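PDB 4IRN: prolyl-ACP dehydrogenase from Oscillatoria sp., which oxidises a prolyl group tethered to an acyl carrier protein, a step in anatoxin-a biosynthesis, using FAD as its cofactor. Local coordinates for residues H160-P165 with I204-I209; N188-Y193 with E248-N253. All blocks are in the same frame, centred on the assembly; numbering follows the deposited sequence.

How the interactions relate
Interaction 1 (160-165 with 204-209) and interaction 2 (188-193 with 248-253) belong to two different sheets of the acyl-CoA dehydrogenase middle domain, with centres about 8 Å apart. Their segments alternate along the chain, so the chain goes from one sheet to the other, back, and over again. Lys191 joins them most directly: its NZ lies 2.6 Å from Phe206 O and 2.8 Å from Ala162 O, both probable hydrogen bonds, and it also pairs with Glu164. Both contacts reach FAD. In interaction 1 backbone atoms bind the pyrimidine end of the flavin, whereas in interaction 2 it is Tyr193, just past the strand, that touches the ring system.

Interaction 1 of 2, residues H160-P165 with I204-I209; sequences HAATEP and IIFATI. With FAD (flavin-adenine dinucleotide), chain I.
The imidazole of His160 and the phenyl ring of Phe206 meet obliquely, centroids 5.1 Å apart and planes at 59°, with NE2 and CD2 of the histidine turned to CE1 of the phenylalanine. FAD N3 lies at the imidazole edge and Ala161 O at the phenyl edge, while Ala162 CB comes obliquely to Phe206 CD1 at 3.7 Å. With CG beside its own backbone N (chi1 -74°), the Phe206 ring is brought up against Ala162 CB and the imidazole. Two parallel-strand bonds underlie this: Ala161 N to Ile204 O (2.8 Å) and Phe206 N to Ala161 O (3.1 Å). The opposite edge of the same chain recognises the flavin. His160 O accepts the N-H of FAD N3 (2.6 Å), and FAD O2 is gripped by two amides, Ala162 N at 3.0 Å and Thr163 N at 2.8 Å; this pair would probably draw electron density toward the pyrimidine end. Strand 202-208 runs between 158-161 and the antiparallel 218-224. Helix 268-282 covers the His160 and Phe206 face, where Phe272 meets the Phe206 ring edge-to-face. On the other face, Ala161 and Ile205 pack against Lys191 and Leu187 of strand 184-191.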
# COMPACT_ATOMS: atom_id res chain seq x y z
N HIS A 160 32.49 1.65 14.42
CA HIS A 160 32.13 0.24 14.40
C HIS A 160 32.36 -0.22 12.96
O HIS A 160 31.64 0.22 12.06
CB HIS A 160 30.67 0.07 14.86
CG HIS A 160 30.12 -1.32 14.76
ND1 HIS A 160 29.47 -1.75 13.61
CD2 HIS A 160 30.14 -2.33 15.65
CE1 HIS A 160 29.10 -2.99 13.85
NE2 HIS A 160 29.48 -3.39 15.06
N ALA A 161 33.42 -1.03 12.72
CA ALA A 161 33.75 -1.54 11.39
C ALA A 161 33.56 -3.05 11.32
O ALA A 161 34.39 -3.82 11.82
CB ALA A 161 35.18 -1.16 11.01
N ALA A 162 32.41 -3.45 10.74
CA ALA A 162 32.00 -4.85 10.59
C ALA A 162 31.74 -5.22 9.15
O ALA A 162 32.24 -6.25 8.71
CB ALA A 162 30.79 -5.14 11.44
N THR A 163 30.97 -4.40 8.41
CA THR A 163 30.60 -4.65 7.01
C THR A 163 31.81 -4.66 6.05
O THR A 163 32.78 -3.95 6.29
CB THR A 163 29.50 -3.67 6.56
OG1 THR A 163 28.92 -4.13 5.34
CG2 THR A 163 30.00 -2.27 6.34
N GLU A 164 31.73 -5.45 4.97
CA GLU A 164 32.74 -5.62 3.91
C GLU A 164 32.08 -5.70 2.51
O GLU A 164 30.90 -6.02 2.44
CB GLU A 164 33.53 -6.92 4.15
CG GLU A 164 34.25 -6.99 5.48
CD GLU A 164 35.12 -8.21 5.69
OE1 GLU A 164 35.58 -8.41 6.83
OE2 GLU A 164 35.34 -8.97 4.72
N PRO A 165 32.81 -5.46 1.40
CA PRO A 165 32.18 -5.56 0.06
C PRO A 165 31.47 -6.88 -0.27
O PRO A 165 30.49 -6.85 -1.01
CB PRO A 165 33.32 -5.28 -0.91
CG PRO A 165 34.54 -5.43 -0.11
CD PRO A 165 34.21 -5.04 1.28
N ILE A 204 36.21 -0.29 16.61
CA ILE A 204 35.66 -1.59 17.03
C ILE A 204 35.59 -2.44 15.74
O ILE A 204 34.74 -2.20 14.89
CB ILE A 204 34.29 -1.45 17.77
CG1 ILE A 204 34.34 -0.44 18.96
CG2 ILE A 204 33.70 -2.80 18.18
CD1 ILE A 204 35.35 -0.71 20.09
N ILE A 205 36.52 -3.37 15.59
CA ILE A 205 36.67 -4.19 14.39
C ILE A 205 36.28 -5.65 14.57
O ILE A 205 36.74 -6.31 15.50
CB ILE A 205 38.09 -4.00 13.79
CG1 ILE A 205 38.42 -2.49 13.69
CG2 ILE A 205 38.28 -4.77 12.49
CD1 ILE A 205 39.32 -2.00 12.61
N PHE A 206 35.45 -6.15 13.64
CA PHE A 206 34.97 -7.54 13.60
C PHE A 206 35.80 -8.31 12.60
O PHE A 206 35.76 -8.02 11.41
CB PHE A 206 33.46 -7.58 13.32
CG PHE A 206 32.65 -7.16 14.53
CD1 PHE A 206 32.37 -5.82 14.76
CD2 PHE A 206 32.19 -8.11 15.44
CE1 PHE A 206 31.65 -5.43 15.91
CE2 PHE A 206 31.47 -7.72 16.57
CZ PHE A 206 31.20 -6.38 16.80
N ALA A 207 36.61 -9.26 13.08
CA ALA A 207 37.51 -10.08 12.27
C ALA A 207 37.34 -11.58 12.56
O ALA A 207 36.52 -11.95 13.41
CB ALA A 207 38.96 -9.65 12.52
N THR A 208 38.10 -12.44 11.86
CA THR A 208 38.06 -13.90 12.04
C THR A 208 39.44 -14.49 12.32
O THR A 208 40.41 -14.13 11.66
CB THR A 208 37.24 -14.60 10.92
OG1 THR A 208 37.07 -15.98 11.24
CG2 THR A 208 37.86 -14.45 9.53
N ILE A 209 39.53 -15.38 13.33
CA ILE A 209 40.79 -16.05 13.68
C ILE A 209 41.12 -17.15 12.66
O ILE A 209 42.29 -17.38 12.35
CB ILE A 209 40.85 -16.55 15.14
CG1 ILE A 209 39.60 -17.38 15.52
CG2 ILE A 209 41.07 -15.38 16.09
CD1 ILE A 209 39.80 -18.41 16.60
PA FAD I . 23.71 -6.17 0.39
O1A FAD I . 23.90 -6.75 1.74
O2A FAD I . 24.77 -6.28 -0.69
O5B FAD I . 22.44 -6.80 -0.29
C5B FAD I . 21.97 -6.31 -1.55
C4B FAD I . 20.47 -6.29 -1.52
O4B FAD I . 19.97 -7.63 -1.50
C3B FAD I . 19.85 -5.53 -0.34
O3B FAD I . 19.07 -4.46 -0.83
C2B FAD I . 19.02 -6.57 0.43
O2B FAD I . 17.67 -6.13 0.54
C1B FAD I . 19.03 -7.82 -0.46
N9A FAD I . 19.35 -9.06 0.25
C8A FAD I . 20.59 -9.49 0.62
N7A FAD I . 20.59 -10.62 1.30
C5A FAD I . 19.25 -10.95 1.38
C6A FAD I . 18.56 -12.03 1.99
N6A FAD I . 19.17 -13.02 2.65
N1A FAD I . 17.21 -12.05 1.90
C2A FAD I . 16.60 -11.06 1.24
N3A FAD I . 17.14 -10.01 0.62
C4A FAD I . 18.47 -10.00 0.73
N1 FAD I . 28.48 -0.98 8.51
C2 FAD I . 29.40 -1.10 9.52
O2 FAD I . 29.91 -2.19 9.79
N3 FAD I . 29.79 0.02 10.26
C4 FAD I . 29.33 1.30 10.07
O4 FAD I . 29.75 2.22 10.77
C4X FAD I . 28.36 1.44 8.98
N5 FAD I . 27.89 2.64 8.71
C5X FAD I . 27.01 2.77 7.64
C6 FAD I . 26.51 4.04 7.34
C7 FAD I . 25.62 4.24 6.30
C7M FAD I . 25.03 5.60 6.07
C8 FAD I . 25.23 3.13 5.50
C8M FAD I . 24.25 3.29 4.36
C9 FAD I . 25.74 1.87 5.78
C9A FAD I . 26.62 1.66 6.84
N10 FAD I . 27.14 0.38 7.17
C10 FAD I . 27.99 0.23 8.23
C1' FAD I . 26.83 -0.77 6.29
C2' FAD I . 25.34 -1.09 6.36
O2' FAD I . 25.01 -1.80 7.55
C3' FAD I . 24.89 -1.84 5.10
O3' FAD I . 24.00 -1.01 4.36
C4' FAD I . 24.23 -3.19 5.37
O4' FAD I . 25.14 -4.05 6.07
C5' FAD I . 23.68 -3.85 4.12
O5' FAD I . 24.75 -4.23 3.23
P FAD I . 24.69 -3.81 1.68
O1P FAD I . 24.14 -2.44 1.50
O2P FAD I . 26.12 -4.14 1.36
O3P FAD I . 23.66 -4.59 0.74

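Interaction 2 of 2, residues N188-Y193 with E248-N253; sequences NGYKHY and ELRLEN. With FAD (flavin-adenine dinucleotide), chain I.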
# COMPACT_ATOMS: atom_id res chain seq x y z
N ASN A 188 44.33 -8.12 8.76
CA ASN A 188 44.34 -7.83 7.32
C ASN A 188 42.92 -7.95 6.77
O ASN A 188 42.23 -8.93 7.06
CB ASN A 188 45.30 -8.77 6.58
CG ASN A 188 46.74 -8.39 6.72
OD1 ASN A 188 47.23 -7.50 6.01
ND2 ASN A 188 47.45 -9.05 7.62
N GLY A 189 42.49 -6.95 6.01
CA GLY A 189 41.16 -6.90 5.42
C GLY A 189 40.72 -5.54 4.94
O GLY A 189 41.48 -4.56 5.00
N TYR A 190 39.48 -5.46 4.45
CA TYR A 190 38.90 -4.21 3.95
C TYR A 190 37.47 -4.08 4.44
O TYR A 190 36.69 -5.02 4.34
CB TYR A 190 39.01 -4.15 2.41
CG TYR A 190 38.14 -3.13 1.70
CD1 TYR A 190 38.32 -1.76 1.90
CD2 TYR A 190 37.24 -3.53 0.73
CE1 TYR A 190 37.56 -0.82 1.20
CE2 TYR A 190 36.51 -2.59 -0.01
CZ TYR A 190 36.67 -1.24 0.23
OH TYR A 190 35.93 -0.34 -0.48
N LYS A 191 37.17 -2.93 5.05
CA LYS A 191 35.85 -2.63 5.58
C LYS A 191 35.30 -1.41 4.88
O LYS A 191 35.91 -0.34 4.97
CB LYS A 191 35.87 -2.37 7.10
CG LYS A 191 36.40 -3.50 7.98
CD LYS A 191 35.41 -4.61 8.19
CE LYS A 191 35.93 -5.70 9.11
NZ LYS A 191 34.95 -6.82 9.19
N HIS A 192 34.19 -1.58 4.15
CA HIS A 192 33.56 -0.43 3.54
C HIS A 192 32.49 0.10 4.49
O HIS A 192 32.10 -0.62 5.41
CB HIS A 192 33.08 -0.71 2.10
CG HIS A 192 31.92 -1.65 1.90
ND1 HIS A 192 31.25 -2.22 2.97
CD2 HIS A 192 31.32 -2.04 0.76
CE1 HIS A 192 30.27 -2.94 2.43
NE2 HIS A 192 30.28 -2.87 1.11
N TYR A 193 32.11 1.38 4.35
CA TYR A 193 31.15 2.07 5.23
C TYR A 193 31.54 2.02 6.72
O TYR A 193 31.13 1.10 7.44
CB TYR A 193 29.68 1.62 5.03
CG TYR A 193 29.26 1.46 3.59
CD1 TYR A 193 29.16 2.56 2.74
CD2 TYR A 193 28.94 0.21 3.07
CE1 TYR A 193 28.80 2.41 1.40
CE2 TYR A 193 28.56 0.05 1.74
CZ TYR A 193 28.48 1.15 0.91
OH TYR A 193 28.11 1.00 -0.41
N GLU A 248 35.94 4.60 3.86
CA GLU A 248 36.27 3.18 3.81
C GLU A 248 37.47 2.98 4.71
O GLU A 248 38.17 3.93 5.02
CB GLU A 248 36.69 2.76 2.40
CG GLU A 248 35.58 2.55 1.40
CD GLU A 248 36.08 2.47 -0.02
OE1 GLU A 248 37.29 2.24 -0.24
OE2 GLU A 248 35.25 2.58 -0.94
N LEU A 249 37.74 1.73 5.07
CA LEU A 249 38.87 1.34 5.90
C LEU A 249 39.59 0.13 5.30
O LEU A 249 38.95 -0.79 4.78
CB LEU A 249 38.40 1.05 7.34
CG LEU A 249 39.45 0.61 8.37
CD1 LEU A 249 40.44 1.72 8.67
CD2 LEU A 249 38.78 0.17 9.64
N ARG A 250 40.93 0.14 5.38
CA ARG A 250 41.79 -0.96 4.92
C ARG A 250 42.82 -1.25 6.00
O ARG A 250 43.40 -0.32 6.56
CB ARG A 250 42.47 -0.66 3.57
CG ARG A 250 41.49 -0.78 2.41
CD ARG A 250 42.05 -0.34 1.06
NE ARG A 250 41.03 -0.46 0.01
CZ ARG A 250 41.28 -0.37 -1.29
NH1 ARG A 250 42.51 -0.15 -1.73
NH2 ARG A 250 40.29 -0.50 -2.17
N LEU A 251 42.98 -2.55 6.33
CA LEU A 251 43.94 -3.01 7.34
C LEU A 251 45.05 -3.78 6.64
O LEU A 251 44.77 -4.79 5.97
CB LEU A 251 43.25 -3.88 8.41
CG LEU A 251 42.12 -3.22 9.19
CD1 LEU A 251 40.97 -4.17 9.38
CD2 LEU A 251 42.61 -2.71 10.51
N GLU A 252 46.28 -3.28 6.74
CA GLU A 252 47.47 -3.89 6.15
C GLU A 252 48.48 -4.25 7.23
O GLU A 252 49.27 -3.41 7.63
CB GLU A 252 48.06 -2.98 5.04
CG GLU A 252 47.68 -3.42 3.62
CD GLU A 252 48.11 -4.82 3.22
OE1 GLU A 252 49.34 -5.09 3.22
OE2 GLU A 252 47.24 -5.64 2.85
N ASN A 253 48.41 -5.50 7.73
CA ASN A 253 49.27 -6.04 8.80
C ASN A 253 49.21 -5.18 10.07
O ASN A 253 50.23 -4.84 10.68
CB ASN A 253 50.71 -6.31 8.34
CG ASN A 253 50.79 -7.31 7.22
OD1 ASN A 253 50.60 -8.52 7.42
ND2 ASN A 253 51.08 -6.83 6.01
PA FAD I . 23.71 -6.17 0.39
O1A FAD I . 23.90 -6.75 1.74
O2A FAD I . 24.77 -6.28 -0.69
O5B FAD I . 22.44 -6.80 -0.29
C5B FAD I . 21.97 -6.31 -1.55
C4B FAD I . 20.47 -6.29 -1.52
O4B FAD I . 19.97 -7.63 -1.50
C3B FAD I . 19.85 -5.53 -0.34
O3B FAD I . 19.07 -4.46 -0.83
C2B FAD I . 19.02 -6.57 0.43
O2B FAD I . 17.67 -6.13 0.54
C1B FAD I . 19.03 -7.82 -0.46
N9A FAD I . 19.35 -9.06 0.25
C8A FAD I . 20.59 -9.49 0.62
N7A FAD I . 20.59 -10.62 1.30
C5A FAD I . 19.25 -10.95 1.38
C6A FAD I . 18.56 -12.03 1.99
N6A FAD I . 19.17 -13.02 2.65
N1A FAD I . 17.21 -12.05 1.90
C2A FAD I . 16.60 -11.06 1.24
N3A FAD I . 17.14 -10.01 0.62
C4A FAD I . 18.47 -10.00 0.73
N1 FAD I . 28.48 -0.98 8.51
C2 FAD I . 29.40 -1.10 9.52
O2 FAD I . 29.91 -2.19 9.79
N3 FAD I . 29.79 0.02 10.26
C4 FAD I . 29.33 1.30 10.07
O4 FAD I . 29.75 2.22 10.77
C4X FAD I . 28.36 1.44 8.98
N5 FAD I . 27.89 2.64 8.71
C5X FAD I . 27.01 2.77 7.64
C6 FAD I . 26.51 4.04 7.34
C7 FAD I . 25.62 4.24 6.30
C7M FAD I . 25.03 5.60 6.07
C8 FAD I . 25.23 3.13 5.50
C8M FAD I . 24.25 3.29 4.36
C9 FAD I . 25.74 1.87 5.78
C9A FAD I . 26.62 1.66 6.84
N10 FAD I . 27.14 0.38 7.17
C10 FAD I . 27.99 0.23 8.23
C1' FAD I . 26.83 -0.77 6.29
C2' FAD I . 25.34 -1.09 6.36
O2' FAD I . 25.01 -1.80 7.55
C3' FAD I . 24.89 -1.84 5.10
O3' FAD I . 24.00 -1.01 4.36
C4' FAD I . 24.23 -3.19 5.37
O4' FAD I . 25.14 -4.05 6.07
C5' FAD I . 23.68 -3.85 4.12
O5' FAD I . 24.75 -4.23 3.23
P FAD I . 24.69 -3.81 1.68
O1P FAD I . 24.14 -2.44 1.50
O2P FAD I . 26.12 -4.14 1.36
O3P FAD I . 23.66 -4.59 0.74
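This is a pairing of the two inner strands of the antiparallel sheet of the middle domain: the axes of 188-191 and 249-251 approach to 4.7 Å, their directions 175° from one another. Gly189 and Leu251 form one hydrogen-bonded pair, with Leu251 N 2.8 Å from Gly189 O; Lys191 and Leu249 form the next, joined by Lys191 N to Leu249 O (2.8 Å) and the reciprocal bond. Between them Tyr190 and Arg250 are a non-hydrogen-bonded pair whose side chains share a face. The arginine chain is extended from CG to NE and brings CZ over the tyrosine ring, 4.8 Å from its centroid, a cation-pi contact in which the guanidinium stands edge-on, 83° to the ring. At the Asn188 end the two asparagines interlock. Asn188 OD1 takes Asn253 N at 2.9 Å and its ND2 gives to Asn253 OD1 at 3.2 Å; both donors approach from above the carbonyl planes. Just past the end of strand 184-191, Tyr193 sets CB 3.5 Å from FAD N10. Strands 177-181 and 230-232 flank the pair. Leu249 and Leu251 pack on Ile205 of strand 202-208, and the bend of Lys191 at chi2 (-78°) turns NZ toward Phe206 of that same strand.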